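Local coordinates for SusD homolog (Bacteroides thetaiotaomicron, PDB 4MRU), which probably binds host mucin O-glycans as a SusD-like outer-membrane lipoprotein of a gut bacterium, with a largely helical, TPR-like fold, at residues 22-25 and 26-30; 32-36 and 37-41; 58-62 and 63-67; 323-327 and 328-332; 474-477 and 478-482. One frame throughout, in Å; residues are numbered along the deposited sequence. Where two conformers were deposited one is given.

Contact 1: 22-25 and 26-30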
loop_
_atom_site.group_PDB
_atom_site.type_symbol
_atom_site.label_atom_id
_atom_site.label_comp_id
_atom_site.label_asym_id
_atom_site.label_seq_id
_atom_site.Cartn_x
_atom_site.Cartn_y
_atom_site.Cartn_z
ATOM N N TYR A 22 -27.531 13.066 10.158
ATOM C CA TYR A 22 -26.504 13.359 9.135
ATOM C C TYR A 22 -25.657 14.622 9.389
ATOM O O TYR A 22 -26.179 15.701 9.664
ATOM C CB TYR A 22 -27.168 13.485 7.760
ATOM C CG TYR A 22 -26.232 13.964 6.670
ATOM C CD1 TYR A 22 -25.281 13.100 6.089
ATOM C CD2 TYR A 22 -26.270 15.281 6.241
ATOM C CE1 TYR A 22 -24.421 13.546 5.091
ATOM C CE2 TYR A 22 -25.410 15.739 5.259
ATOM C CZ TYR A 22 -24.499 14.866 4.681
ATOM O OH TYR A 22 -23.667 15.323 3.702
ATOM N N ASP A 23 -24.346 14.470 9.240
ATOM C CA ASP A 23 -23.414 15.558 9.381
ATOM C C ASP A 23 -22.319 15.370 8.324
ATOM O O ASP A 23 -21.657 14.321 8.293
ATOM C CB ASP A 23 -22.788 15.568 10.777
ATOM C CG ASP A 23 -21.752 16.643 10.916
ATOM O OD1 ASP A 23 -22.144 17.807 11.004
ATOM O OD2 ASP A 23 -20.543 16.352 10.868
ATOM N N LEU A 24 -22.117 16.376 7.471
ATOM C CA LEU A 24 -21.225 16.204 6.315
ATOM C C LEU A 24 -19.805 15.944 6.785
ATOM O O LEU A 24 -19.135 15.062 6.277
ATOM C CB LEU A 24 -21.285 17.420 5.419
ATOM C CG LEU A 24 -20.320 17.494 4.241
ATOM C CD1 LEU A 24 -20.431 16.313 3.290
ATOM C CD2 LEU A 24 -20.607 18.782 3.500
ATOM N N GLY A 25 -19.376 16.695 7.794
ATOM C CA GLY A 25 -18.066 16.496 8.387
ATOM C C GLY A 25 -17.801 15.101 8.910
ATOM O O GLY A 25 -16.733 14.528 8.652
ATOM N N SER A 26 -18.742 14.563 9.687
ATOM C CA SER A 26 -18.585 13.206 10.228
ATOM C C SER A 26 -18.555 12.173 9.089
ATOM O O SER A 26 -17.830 11.172 9.180
ATOM C CB SER A 26 -19.655 12.861 11.293
ATOM O OG SER A 26 -20.947 12.960 10.770
ATOM N N THR A 27 -19.283 12.446 8.017
ATOM C CA THR A 27 -19.377 11.542 6.902
ATOM C C THR A 27 -18.055 11.526 6.115
ATOM O O THR A 27 -17.518 10.468 5.763
ATOM C CB THR A 27 -20.567 11.931 5.998
ATOM O OG1 THR A 27 -21.790 11.768 6.725
ATOM C CG2 THR A 27 -20.605 11.060 4.790
ATOM N N ILE A 28 -17.523 12.706 5.848
ATOM C CA ILE A 28 -16.228 12.829 5.217
ATOM C C ILE A 28 -15.129 12.184 6.091
ATOM O O ILE A 28 -14.303 11.440 5.582
ATOM C CB ILE A 28 -15.917 14.321 4.927
ATOM C CG1 ILE A 28 -16.857 14.827 3.812
ATOM C CG2 ILE A 28 -14.468 14.494 4.558
ATOM C CD1 ILE A 28 -16.673 16.288 3.475
ATOM N N ARG A 29 -15.133 12.441 7.405
ATOM C CA ARG A 29 -14.139 11.781 8.285
ATOM C C ARG A 29 -14.304 10.246 8.282
ATOM O O ARG A 29 -13.328 9.527 8.382
ATOM C CB ARG A 29 -14.217 12.304 9.689
ATOM C CG ARG A 29 -13.704 13.731 9.854
ATOM C CD ARG A 29 -13.976 14.252 11.280
ATOM N NE ARG A 29 -13.343 15.549 11.387
ATOM C CZ ARG A 29 -13.945 16.723 11.228
ATOM N NH1 ARG A 29 -15.278 16.819 11.132
ATOM N NH2 ARG A 29 -13.199 17.816 11.224
ATOM N N GLY A 30 -15.546 9.777 8.201
ATOM C CA GLY A 30 -15.834 8.375 8.110
ATOM C C GLY A 30 -15.177 7.766 6.866
ATOM O O GLY A 30 -14.547 6.730 6.942
HETATM O O HOH W 1 -23.289 11.647 9.039
#
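Ser26 and Asp23 meet at the start of helix 24-32, where Asp23 is the N-cap: its OD2 accepts from Ser26 N at 2.8 Å. The amide reaches the anti side of the carboxylate, 21° out of its plane, and CG of Asp23, trans to its own backbone N (chi1 177°), brings the group over the helix end. In one of its two conformers Ser26 answers with OG, which donates to Asp23 O at 2.9 Å, while Thr27 N gives that oxygen a second bond. Gly25 gives up the most surface, and its carbonyl takes Arg29 N. The extended Arg29 chain runs past that carbonyl, with CG 3.4 Å from Gly25 O, before its guanidinium meets Asp186 in a salt bridge. On another side of the helix, Leu24 CD1 packs 3.8 Å from Ile28 CD1, near Leu184 and Phe181. Before the first turn, a water accepts from Asp23 N at 3.0 Å and donates to Thr27 OG1 at 2.8 Å.

Contact 2: 32-36 and 37-41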
loop_
_atom_site.group_PDB
_atom_site.type_symbol
_atom_site.label_atom_id
_atom_site.label_comp_id
_atom_site.label_asym_id
_atom_site.label_seq_id
_atom_site.Cartn_x
_atom_site.Cartn_y
_atom_site.Cartn_z
ATOM N N GLN A 32 -12.638 9.182 5.156
ATOM C CA GLN A 32 -11.182 9.302 5.302
ATOM C C GLN A 32 -10.609 8.169 6.154
ATOM O O GLN A 32 -9.490 7.697 5.918
ATOM C CB GLN A 32 -10.808 10.671 5.893
ATOM C CG GLN A 32 -11.170 11.804 4.956
ATOM C CD GLN A 32 -10.854 13.213 5.461
ATOM O OE1 GLN A 32 -10.837 13.505 6.660
ATOM N NE2 GLN A 32 -10.649 14.097 4.526
ATOM N N GLY A 33 -11.410 7.687 7.107
ATOM C CA GLY A 33 -11.041 6.554 7.936
ATOM C C GLY A 33 -11.206 5.188 7.336
ATOM O O GLY A 33 -11.001 4.191 8.014
ATOM N N LEU A 34 -11.586 5.130 6.069
ATOM C CA LEU A 34 -11.683 3.834 5.345
ATOM C C LEU A 34 -10.615 3.676 4.281
ATOM O O LEU A 34 -10.614 2.697 3.500
ATOM C CB LEU A 34 -13.057 3.752 4.723
ATOM C CG LEU A 34 -14.176 3.446 5.725
ATOM C CD1 LEU A 34 -15.543 3.750 5.127
ATOM C CD2 LEU A 34 -14.107 1.998 6.185
ATOM N N VAL A 35 -9.732 4.647 4.193
ATOM C CA VAL A 35 -8.579 4.600 3.294
ATOM C C VAL A 35 -7.544 3.726 3.984
ATOM O O VAL A 35 -7.446 2.526 3.689
ATOM C CB VAL A 35 -8.066 6.015 2.921
ATOM C CG1 VAL A 35 -6.781 5.934 2.116
ATOM C CG2 VAL A 35 -9.127 6.762 2.139
ATOM N N ILE A 36 -6.824 4.273 4.968
ATOM C CA ILE A 36 -6.050 3.408 5.826
ATOM C C ILE A 36 -6.974 3.268 7.008
ATOM O O ILE A 36 -7.332 4.283 7.636
ATOM C CB ILE A 36 -4.702 3.991 6.256
ATOM C CG1 ILE A 36 -3.835 4.405 5.058
ATOM C CG2 ILE A 36 -3.954 2.972 7.106
ATOM C CD1 ILE A 36 -3.192 3.289 4.299
ATOM N N PRO A 37 -7.482 2.055 7.254
ATOM C CA PRO A 37 -8.569 1.959 8.255
ATOM C C PRO A 37 -8.205 2.506 9.651
ATOM O O PRO A 37 -7.212 2.124 10.279
ATOM C CB PRO A 37 -8.866 0.475 8.323
ATOM C CG PRO A 37 -7.841 -0.188 7.492
ATOM C CD PRO A 37 -7.172 0.760 6.622
ATOM N N ALA A 38 -9.070 3.369 10.124
ATOM C CA ALA A 38 -8.901 3.998 11.411
ATOM C C ALA A 38 -9.603 3.250 12.547
ATOM O O ALA A 38 -9.468 3.654 13.705
ATOM C CB ALA A 38 -9.416 5.425 11.321
ATOM N N GLN A 39 -10.347 2.184 12.217
ATOM C CA GLN A 39 -10.882 1.267 13.207
ATOM C C GLN A 39 -9.934 0.097 13.359
ATOM O O GLN A 39 -9.665 -0.593 12.368
ATOM C CB GLN A 39 -12.255 0.720 12.790
ATOM C CG GLN A 39 -13.328 1.754 12.505
ATOM C CD GLN A 39 -14.473 1.190 11.644
ATOM O OE1 GLN A 39 -15.587 1.059 12.141
ATOM N NE2 GLN A 39 -14.194 0.827 10.348
ATOM N N GLU A 40 -9.508 -0.178 14.593
ATOM C CA GLU A 40 -8.500 -1.197 14.838
ATOM C C GLU A 40 -9.004 -2.574 14.410
ATOM O O GLU A 40 -8.216 -3.434 13.987
ATOM C CB GLU A 40 -8.042 -1.223 16.312
ATOM C CG GLU A 40 -9.074 -1.583 17.365
ATOM C CD GLU A 40 -9.942 -0.424 17.873
ATOM O OE1 GLU A 40 -10.039 0.656 17.247
ATOM O OE2 GLU A 40 -10.594 -0.627 18.904
ATOM N N HIS A 41 -10.298 -2.812 14.515
ATOM C CA HIS A 41 -10.809 -4.134 14.175
ATOM C C HIS A 41 -10.572 -4.437 12.677
ATOM O O HIS A 41 -10.246 -5.558 12.320
ATOM C CB HIS A 41 -12.283 -4.279 14.509
ATOM C CG HIS A 41 -12.826 -5.622 14.135
ATOM N ND1 HIS A 41 -13.445 -5.854 12.926
ATOM C CD2 HIS A 41 -12.801 -6.810 14.784
ATOM C CE1 HIS A 41 -13.777 -7.132 12.838
ATOM N NE2 HIS A 41 -13.377 -7.742 13.946
HETATM O O HOH W 2 -11.877 1.968 9.548
#
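Ala38 folds back on Gly33, its N donating to Gly33 O at 3.0 Å in a fairly straight bond (160° at the hydrogen) tilted 25° from the carbonyl plane. The same oxygen receives a CA-H...O contact from Pro37, whose CA lies 3.3 Å from Gly33 O. The methyl of Ala38 stands beside the Gly33 backbone, CB to CA 3.9 Å, where a side chain on the glycine would crowd it. At the bend, Ile36 and the Pro37 ring are set obliquely: Ile36 CG2, on the carbonyl side of its residue, lies 3.9 Å from Pro37 CD. Its other branch, CG1, points the opposite way from the carbonyl and carries the end of the side chain off toward Trp324, while the proline ring is covered by Leu42 and Glu47 of helix 40-54. Gln39 curls back over the turn, and a water joins its backbone N and side-chain NE2 to the glycine: it accepts from both, at 2.7 Å from Gln39 NE2, and donates to Gly33 O at 2.8 Å. Gln39 NE2 also bonds Glu89. The Ala38-Gly33 bond, from amide i+5 to carbonyl i, closes a six-residue pi turn linking helix 24-32 to the N-cap of helix 40-54.

Contact 3: 58-62 and 63-67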
loop_
_atom_site.group_PDB
_atom_site.type_symbol
_atom_site.label_atom_id
_atom_site.label_comp_id
_atom_site.label_asym_id
_atom_site.label_seq_id
_atom_site.Cartn_x
_atom_site.Cartn_y
_atom_site.Cartn_z
ATOM N N PHE A 58 5.726 -6.813 8.470
ATOM C CA PHE A 58 5.315 -7.286 9.793
ATOM C C PHE A 58 4.992 -8.751 9.777
ATOM O O PHE A 58 4.508 -9.297 8.785
ATOM C CB PHE A 58 4.041 -6.624 10.314
ATOM C CG PHE A 58 4.076 -5.145 10.315
ATOM C CD1 PHE A 58 5.011 -4.478 11.056
ATOM C CD2 PHE A 58 3.201 -4.441 9.538
ATOM C CE1 PHE A 58 5.068 -3.115 11.037
ATOM C CE2 PHE A 58 3.272 -3.059 9.497
ATOM C CZ PHE A 58 4.211 -2.406 10.237
ATOM N N GLY A 59 5.239 -9.370 10.922
ATOM C CA GLY A 59 4.752 -10.716 11.197
ATOM C C GLY A 59 3.953 -10.717 12.529
ATOM O O GLY A 59 4.049 -9.793 13.353
ATOM N N GLU A 60 3.225 -11.796 12.705
ATOM C CA GLU A 60 2.291 -11.965 13.785
ATOM C C GLU A 60 3.048 -12.636 14.931
ATOM O O GLU A 60 3.819 -13.570 14.752
ATOM C CB GLU A 60 1.079 -12.794 13.319
ATOM C CG GLU A 60 0.395 -12.344 12.010
ATOM C CD GLU A 60 0.698 -13.213 10.810
ATOM O OE1 GLU A 60 1.808 -13.766 10.756
ATOM O OE2 GLU A 60 -0.172 -13.310 9.904
ATOM N N THR A 61 2.830 -12.140 16.126
ATOM C CA THR A 61 3.497 -12.662 17.318
ATOM C C THR A 61 2.773 -13.789 17.975
ATOM O O THR A 61 3.338 -14.477 18.840
ATOM C CB THR A 61 3.588 -11.563 18.407
ATOM O OG1 THR A 61 2.259 -11.108 18.722
ATOM C CG2 THR A 61 4.427 -10.431 17.940
ATOM N N ARG A 62 1.529 -14.041 17.561
ATOM C CA ARG A 62 0.705 -15.007 18.283
ATOM C C ARG A 62 0.896 -16.422 17.746
ATOM O O ARG A 62 0.345 -16.775 16.707
ATOM C CB ARG A 62 -0.777 -14.601 18.250
ATOM C CG ARG A 62 -1.013 -13.239 18.925
ATOM C CD ARG A 62 -0.599 -13.264 20.400
ATOM N NE ARG A 62 -0.603 -11.933 20.991
ATOM C CZ ARG A 62 -0.161 -11.639 22.205
ATOM N NH1 ARG A 62 0.332 -12.604 23.001
ATOM N NH2 ARG A 62 -0.224 -10.367 22.625
ATOM N N THR A 63 1.645 -17.224 18.514
ATOM C CA THR A 63 2.105 -18.571 18.084
ATOM C C THR A 63 0.977 -19.568 18.042
ATOM O O THR A 63 1.085 -20.607 17.374
ATOM C CB THR A 63 3.221 -19.105 19.000
ATOM O OG1 THR A 63 2.762 -19.129 20.371
ATOM C CG2 THR A 63 4.434 -18.212 18.866
ATOM N N GLY A 64 -0.119 -19.256 18.713
ATOM C CA GLY A 64 -1.304 -20.096 18.640
ATOM C C GLY A 64 -2.078 -19.964 17.346
ATOM O O GLY A 64 -2.929 -20.789 17.057
ATOM N N TRP A 65 -1.799 -18.946 16.542
ATOM C CA TRP A 65 -2.528 -18.771 15.284
ATOM C C TRP A 65 -1.944 -19.708 14.214
ATOM O O TRP A 65 -0.795 -19.524 13.785
ATOM C CB TRP A 65 -2.482 -17.333 14.763
ATOM C CG TRP A 65 -3.110 -16.254 15.638
ATOM C CD1 TRP A 65 -3.827 -16.443 16.786
ATOM C CD2 TRP A 65 -3.113 -14.850 15.395
ATOM N NE1 TRP A 65 -4.239 -15.236 17.287
ATOM C CE2 TRP A 65 -3.827 -14.244 16.449
ATOM C CE3 TRP A 65 -2.560 -14.032 14.408
ATOM C CZ2 TRP A 65 -4.009 -12.888 16.536
ATOM C CZ3 TRP A 65 -2.738 -12.673 14.510
ATOM C CH2 TRP A 65 -3.438 -12.115 15.578
ATOM N N LEU A 66 -2.766 -20.634 13.736
ATOM C CA LEU A 66 -2.336 -21.604 12.701
ATOM C C LEU A 66 -2.963 -21.416 11.317
ATOM O O LEU A 66 -2.534 -22.071 10.361
ATOM C CB LEU A 66 -2.626 -23.014 13.195
ATOM C CG LEU A 66 -1.891 -23.375 14.511
ATOM C CD1 LEU A 66 -2.273 -24.770 14.959
ATOM C CD2 LEU A 66 -0.396 -23.263 14.368
ATOM N N GLU A 67 -3.968 -20.537 11.222
ATOM C CA GLU A 67 -4.568 -20.116 9.959
ATOM C C GLU A 67 -4.356 -18.630 9.786
ATOM O O GLU A 67 -5.210 -17.812 10.155
ATOM C CB GLU A 67 -6.053 -20.457 9.934
ATOM C CG GLU A 67 -6.326 -21.930 10.150
ATOM C CD GLU A 67 -7.827 -22.217 10.152
ATOM O OE1 GLU A 67 -8.433 -22.319 9.061
ATOM O OE2 GLU A 67 -8.400 -22.348 11.237
#
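Arg62 lays its CB squarely over the indole of Trp65 across a type I beta turn after strand 58-60. The CH-pi contact is close and central: Arg62 CB lies 3.5 Å from the centroid of the five-membered ring of Trp65, 9° off its normal. Farther along the same side chain, Arg62 CG meets the six-membered part of the indole, 3.8 Å from Trp65 CZ2. The chain then bends at chi2 and carries the guanidinium off to salt bridges with Asp257 and Asp304 and a bond to Trp255 O. Glu60 crosses the indole at about a right angle, its CB 4.0 Å from Trp65 CE3, while its carboxylate turns to Ser70. Beyond this core, Trp78 meets Trp65 edge to face. With an alanine in place of Trp65 the indole over Arg62 CB is gone, and the arginine's aliphatic stem, though its guanidinium is still held, would probably be less well packed. The corner of the turn is looser: Gly64 is exposed, and the exposed side chains of Leu66 and Glu67 touch nothing of 58-62. The turn is closed by Trp65 N, donating to Arg62 O at 3.1 Å from well above the carbonyl plane, 48° out of it.

Contact 4: 323-327 and 328-332. With EDO (1,2-ethanediol), chain F.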
loop_
_atom_site.group_PDB
_atom_site.type_symbol
_atom_site.label_atom_id
_atom_site.label_comp_id
_atom_site.label_asym_id
_atom_site.label_seq_id
_atom_site.Cartn_x
_atom_site.Cartn_y
_atom_site.Cartn_z
ATOM N N VAL A 323 -0.569 7.856 6.988
ATOM C CA VAL A 323 0.101 8.489 5.847
ATOM C C VAL A 323 -0.429 7.882 4.572
ATOM O O VAL A 323 -0.212 6.693 4.309
ATOM C CB VAL A 323 1.652 8.352 5.941
ATOM C CG1 VAL A 323 2.353 8.978 4.736
ATOM C CG2 VAL A 323 2.203 8.975 7.234
ATOM N N TRP A 324 -1.143 8.687 3.773
ATOM C CA TRP A 324 -1.690 8.188 2.508
ATOM C C TRP A 324 -0.716 8.269 1.319
ATOM O O TRP A 324 -0.506 7.300 0.645
ATOM C CB TRP A 324 -2.897 8.979 2.119
ATOM C CG TRP A 324 -4.097 8.834 3.019
ATOM C CD1 TRP A 324 -4.181 8.168 4.180
ATOM C CD2 TRP A 324 -5.369 9.403 2.781
ATOM N NE1 TRP A 324 -5.457 8.279 4.704
ATOM C CE2 TRP A 324 -6.206 9.026 3.835
ATOM C CE3 TRP A 324 -5.891 10.191 1.759
ATOM C CZ2 TRP A 324 -7.559 9.423 3.905
ATOM C CZ3 TRP A 324 -7.223 10.537 1.784
ATOM C CH2 TRP A 324 -8.044 10.167 2.858
HETATM N N MSE A 325 -0.168 9.443 1.050
HETATM C CA MSE A 325 0.667 9.647 -0.125
HETATM C C MSE A 325 1.645 10.735 0.176
HETATM O O MSE A 325 1.280 11.793 0.668
HETATM C CB MSE A 325 -0.206 10.018 -1.320
HETATM C CG MSE A 325 0.731 10.354 -2.483
HETATM SE SE MSE A 325 0.891 9.097 -3.966
HETATM C CE MSE A 325 -1.051 8.713 -4.103
ATOM N N THR A 326 2.922 10.460 -0.125
ATOM C CA THR A 326 3.977 11.411 0.144
ATOM C C THR A 326 4.740 11.851 -1.108
ATOM O O THR A 326 4.740 11.204 -2.162
ATOM C CB THR A 326 5.026 10.828 1.080
ATOM O OG1 THR A 326 5.726 9.773 0.382
ATOM C CG2 THR A 326 4.384 10.348 2.367
ATOM N N ALA A 327 5.392 12.980 -0.958
ATOM C CA ALA A 327 6.302 13.496 -1.986
ATOM C C ALA A 327 7.349 12.479 -2.383
ATOM O O ALA A 327 7.672 12.382 -3.548
ATOM C CB ALA A 327 6.962 14.764 -1.498
ATOM N N SER A 328 7.890 11.719 -1.438
ATOM C CA SER A 328 8.869 10.672 -1.775
ATOM C C SER A 328 8.275 9.644 -2.732
ATOM O O SER A 328 8.874 9.299 -3.744
ATOM C CB SER A 328 9.377 9.960 -0.518
ATOM O OG SER A 328 10.315 8.970 -0.844
ATOM N N GLU A 329 7.068 9.183 -2.448
ATOM C CA GLU A 329 6.424 8.167 -3.317
ATOM C C GLU A 329 6.234 8.713 -4.729
ATOM O O GLU A 329 6.532 8.056 -5.744
ATOM C CB GLU A 329 5.078 7.686 -2.759
ATOM C CG GLU A 329 4.379 6.672 -3.705
ATOM C CD GLU A 329 2.927 6.233 -3.353
ATOM O OE1 GLU A 329 2.399 6.522 -2.255
ATOM O OE2 GLU A 329 2.298 5.582 -4.231
ATOM N N VAL A 330 5.783 9.959 -4.814
ATOM C CA VAL A 330 5.569 10.612 -6.118
ATOM C C VAL A 330 6.883 10.751 -6.898
ATOM O O VAL A 330 6.931 10.468 -8.079
ATOM C CB VAL A 330 4.891 11.991 -5.921
ATOM C CG1 VAL A 330 4.949 12.837 -7.189
ATOM C CG2 VAL A 330 3.461 11.769 -5.527
ATOM N N ALA A 331 7.971 11.089 -6.199
ATOM C CA ALA A 331 9.271 11.157 -6.829
ATOM C C ALA A 331 9.703 9.789 -7.380
ATOM O O ALA A 331 10.255 9.725 -8.464
ATOM C CB ALA A 331 10.326 11.718 -5.866
ATOM N N PHE A 332 9.473 8.705 -6.635
ATOM C CA PHE A 332 9.837 7.361 -7.109
ATOM C C PHE A 332 8.980 6.920 -8.273
ATOM O O PHE A 332 9.449 6.249 -9.194
ATOM C CB PHE A 332 9.783 6.338 -5.961
ATOM C CG PHE A 332 10.873 6.533 -4.954
ATOM C CD1 PHE A 332 12.205 6.541 -5.345
ATOM C CD2 PHE A 332 10.581 6.677 -3.619
ATOM C CE1 PHE A 332 13.209 6.707 -4.404
ATOM C CE2 PHE A 332 11.576 6.850 -2.663
ATOM C CZ PHE A 332 12.902 6.833 -3.049
HETATM C C1 EDO F . -4.024 5.550 -0.368
HETATM O O1 EDO F . -4.026 4.209 -0.869
HETATM C C2 EDO F . -3.199 5.448 0.868
HETATM O O2 EDO F . -1.923 5.071 0.384
HETATM O O HOH W 3 3.218 7.283 0.071
#
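At Thr326 the backbone passes from strand 323-325 into helix 328-332, their axes 31° apart, and Thr326 O takes Val330 N at 3.1 Å within the carbonyl plane. The threonine side chain caps the new helix: OG1, wedged between its own N and carbonyl carbon (chi1 68°), accepts from Glu329 N at 3.2 Å. A valine in its place would probably leave Glu329 N without this acceptor and the first turn less firmly pinned. Glu329 reaches back extended, and a water donates to its OE1 at 2.6 Å while accepting from Thr326 N at 3.2 Å. Its OE2 is salt-bridged to Arg205. Selenomethionine Met325, in one of two conformers, crosses Glu329 at about a right angle and sets SE 4.0 Å from Val330 CG2. An ethanediol, probably from the crystallisation liquor, donates through O2 to Trp324 O at 2.7 Å. Trp324 and Met325 together face Ala239, so a classic beta bulge ends the strand just before the N-capped helix 327-339.

Contact 5: 474-477 and 478-482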
loop_
_atom_site.group_PDB
_atom_site.type_symbol
_atom_site.label_atom_id
_atom_site.label_comp_id
_atom_site.label_asym_id
_atom_site.label_seq_id
_atom_site.Cartn_x
_atom_site.Cartn_y
_atom_site.Cartn_z
ATOM N N PHE A 474 -24.731 -15.880 -7.370
ATOM C CA PHE A 474 -24.851 -15.552 -8.813
ATOM C C PHE A 474 -23.757 -14.539 -9.277
ATOM O O PHE A 474 -22.980 -14.790 -10.226
ATOM C CB PHE A 474 -26.265 -15.049 -9.100
ATOM C CG PHE A 474 -26.521 -14.715 -10.544
ATOM C CD1 PHE A 474 -26.204 -13.456 -11.026
ATOM C CD2 PHE A 474 -27.107 -15.642 -11.414
ATOM C CE1 PHE A 474 -26.427 -13.119 -12.349
ATOM C CE2 PHE A 474 -27.357 -15.303 -12.733
ATOM C CZ PHE A 474 -27.008 -14.032 -13.200
ATOM N N HIS A 475 -23.716 -13.398 -8.609
ATOM C CA HIS A 475 -22.721 -12.374 -8.910
ATOM C C HIS A 475 -21.280 -12.877 -8.649
ATOM O O HIS A 475 -20.367 -12.641 -9.460
ATOM C CB HIS A 475 -23.004 -11.128 -8.110
ATOM C CG HIS A 475 -24.272 -10.435 -8.500
ATOM N ND1 HIS A 475 -24.600 -10.169 -9.812
ATOM C CD2 HIS A 475 -25.269 -9.903 -7.749
ATOM C CE1 HIS A 475 -25.744 -9.504 -9.851
ATOM N NE2 HIS A 475 -26.169 -9.330 -8.616
ATOM N N LEU A 476 -21.082 -13.577 -7.554
ATOM C CA LEU A 476 -19.748 -14.080 -7.267
ATOM C C LEU A 476 -19.268 -15.060 -8.372
ATOM O O LEU A 476 -18.138 -14.961 -8.849
ATOM C CB LEU A 476 -19.708 -14.734 -5.897
ATOM C CG LEU A 476 -18.379 -15.446 -5.671
ATOM C CD1 LEU A 476 -17.279 -14.401 -5.475
ATOM C CD2 LEU A 476 -18.467 -16.393 -4.506
ATOM N N ASN A 477 -20.144 -15.968 -8.795
ATOM C CA ASN A 477 -19.796 -16.911 -9.846
ATOM C C ASN A 477 -19.329 -16.219 -11.153
ATOM O O ASN A 477 -18.325 -16.624 -11.767
ATOM C CB ASN A 477 -20.970 -17.858 -10.131
ATOM C CG ASN A 477 -20.637 -18.843 -11.211
ATOM O OD1 ASN A 477 -19.825 -19.733 -11.004
ATOM N ND2 ASN A 477 -21.204 -18.636 -12.403
ATOM N N ASN A 478 -20.070 -15.192 -11.573
ATOM C CA ASN A 478 -19.670 -14.370 -12.718
ATOM C C ASN A 478 -18.353 -13.645 -12.449
ATOM O O ASN A 478 -17.502 -13.570 -13.324
ATOM C CB ASN A 478 -20.787 -13.363 -13.105
ATOM C CG ASN A 478 -21.995 -14.062 -13.701
ATOM O OD1 ASN A 478 -21.857 -15.106 -14.350
ATOM N ND2 ASN A 478 -23.196 -13.507 -13.483
ATOM N N ALA A 479 -18.171 -13.140 -11.224
ATOM C CA ALA A 479 -16.918 -12.475 -10.867
ATOM C C ALA A 479 -15.709 -13.399 -11.065
ATOM O O ALA A 479 -14.658 -12.981 -11.566
ATOM C CB ALA A 479 -16.954 -11.993 -9.446
ATOM N N ILE A 480 -15.854 -14.651 -10.649
ATOM C CA ILE A 480 -14.709 -15.569 -10.706
ATOM C C ILE A 480 -14.397 -15.872 -12.160
ATOM O O ILE A 480 -13.247 -15.937 -12.524
ATOM C CB ILE A 480 -14.979 -16.842 -9.942
ATOM C CG1 ILE A 480 -15.052 -16.497 -8.444
ATOM C CG2 ILE A 480 -13.886 -17.835 -10.215
ATOM C CD1 ILE A 480 -15.548 -17.613 -7.577
ATOM N N ASN A 481 -15.427 -15.984 -12.992
ATOM C CA ASN A 481 -15.230 -16.126 -14.426
ATOM C C ASN A 481 -14.511 -14.949 -15.073
ATOM O O ASN A 481 -13.623 -15.180 -15.886
ATOM C CB ASN A 481 -16.570 -16.422 -15.133
ATOM C CG ASN A 481 -17.040 -17.852 -14.873
ATOM O OD1 ASN A 481 -16.272 -18.694 -14.427
ATOM N ND2 ASN A 481 -18.305 -18.105 -15.089
ATOM N N VAL A 482 -14.834 -13.730 -14.639
ATOM C CA VAL A 482 -14.167 -12.516 -15.067
ATOM C C VAL A 482 -12.720 -12.469 -14.581
ATOM O O VAL A 482 -11.835 -12.174 -15.365
ATOM C CB VAL A 482 -14.933 -11.238 -14.604
ATOM C CG1 VAL A 482 -14.136 -9.983 -14.882
ATOM C CG2 VAL A 482 -16.281 -11.174 -15.318
HETATM O O HOH W 4 -17.107 -19.746 -11.484
#
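Ala479 N donates to His475 O at 2.9 Å, the shortest main-chain bond between 474-477 and 478-482. A longer one, 3.2 Å from Asn478 N to Phe474 O, accompanies a side-chain pair: Asn478 ND2 comes within 3.4 Å of Phe474 CE1, with the amide and ring planes nearly perpendicular at 83°. The ring lies there because Phe474 CG is trans to its backbone N (chi1 -179°), which swings it along the helix toward the amide. Both residues sit on the outer side of helix 473-486, a regular alpha helix with two faces. The inner one carries Leu476, Ala479 and Ile480. Leu476 CG approaches Ile480 CD1 to 4.0 Å, the two chains crossing obliquely, and Tyr469 of helix 466-471 covers them both, while Tyr149 lies against Leu476 and Ala479. On the exposed flank the amides of Asn477 and Asn481 stand one turn apart, the ND2 atoms 4.0 Å from each other. Near them a water lies 2.8 Å from Asn477 OD1 and 3.2 Å from Asn481 OD1, but it has more acceptors around it than protons to give, so a complete bridge between the two amides remains uncertain.

How the contacts relate
Contacts 1 and 2 follow each other in the chain, their centres 14 Å apart: one starts helix 24-32 and the other leads from it into helix 40-54. Contact 2 also touches contact 4, through Trp324, whose CZ2 packs 3.6 Å from Val35 CG2 and whose CD1 lies 3.9 Å from Ile36 CG1. The ethanediol bonded at contact 4 sits about 4 Å from the Val35 side chain, so both contacts border the spot it occupies. Contact 3 lies across the chain's centre from contact 4, about 12 Å away at the nearest atoms. Contact 5 is more remote, about 25 Å from contacts 1 and 4 at the nearest atoms. All five lie away from the magnesium site at Asn373.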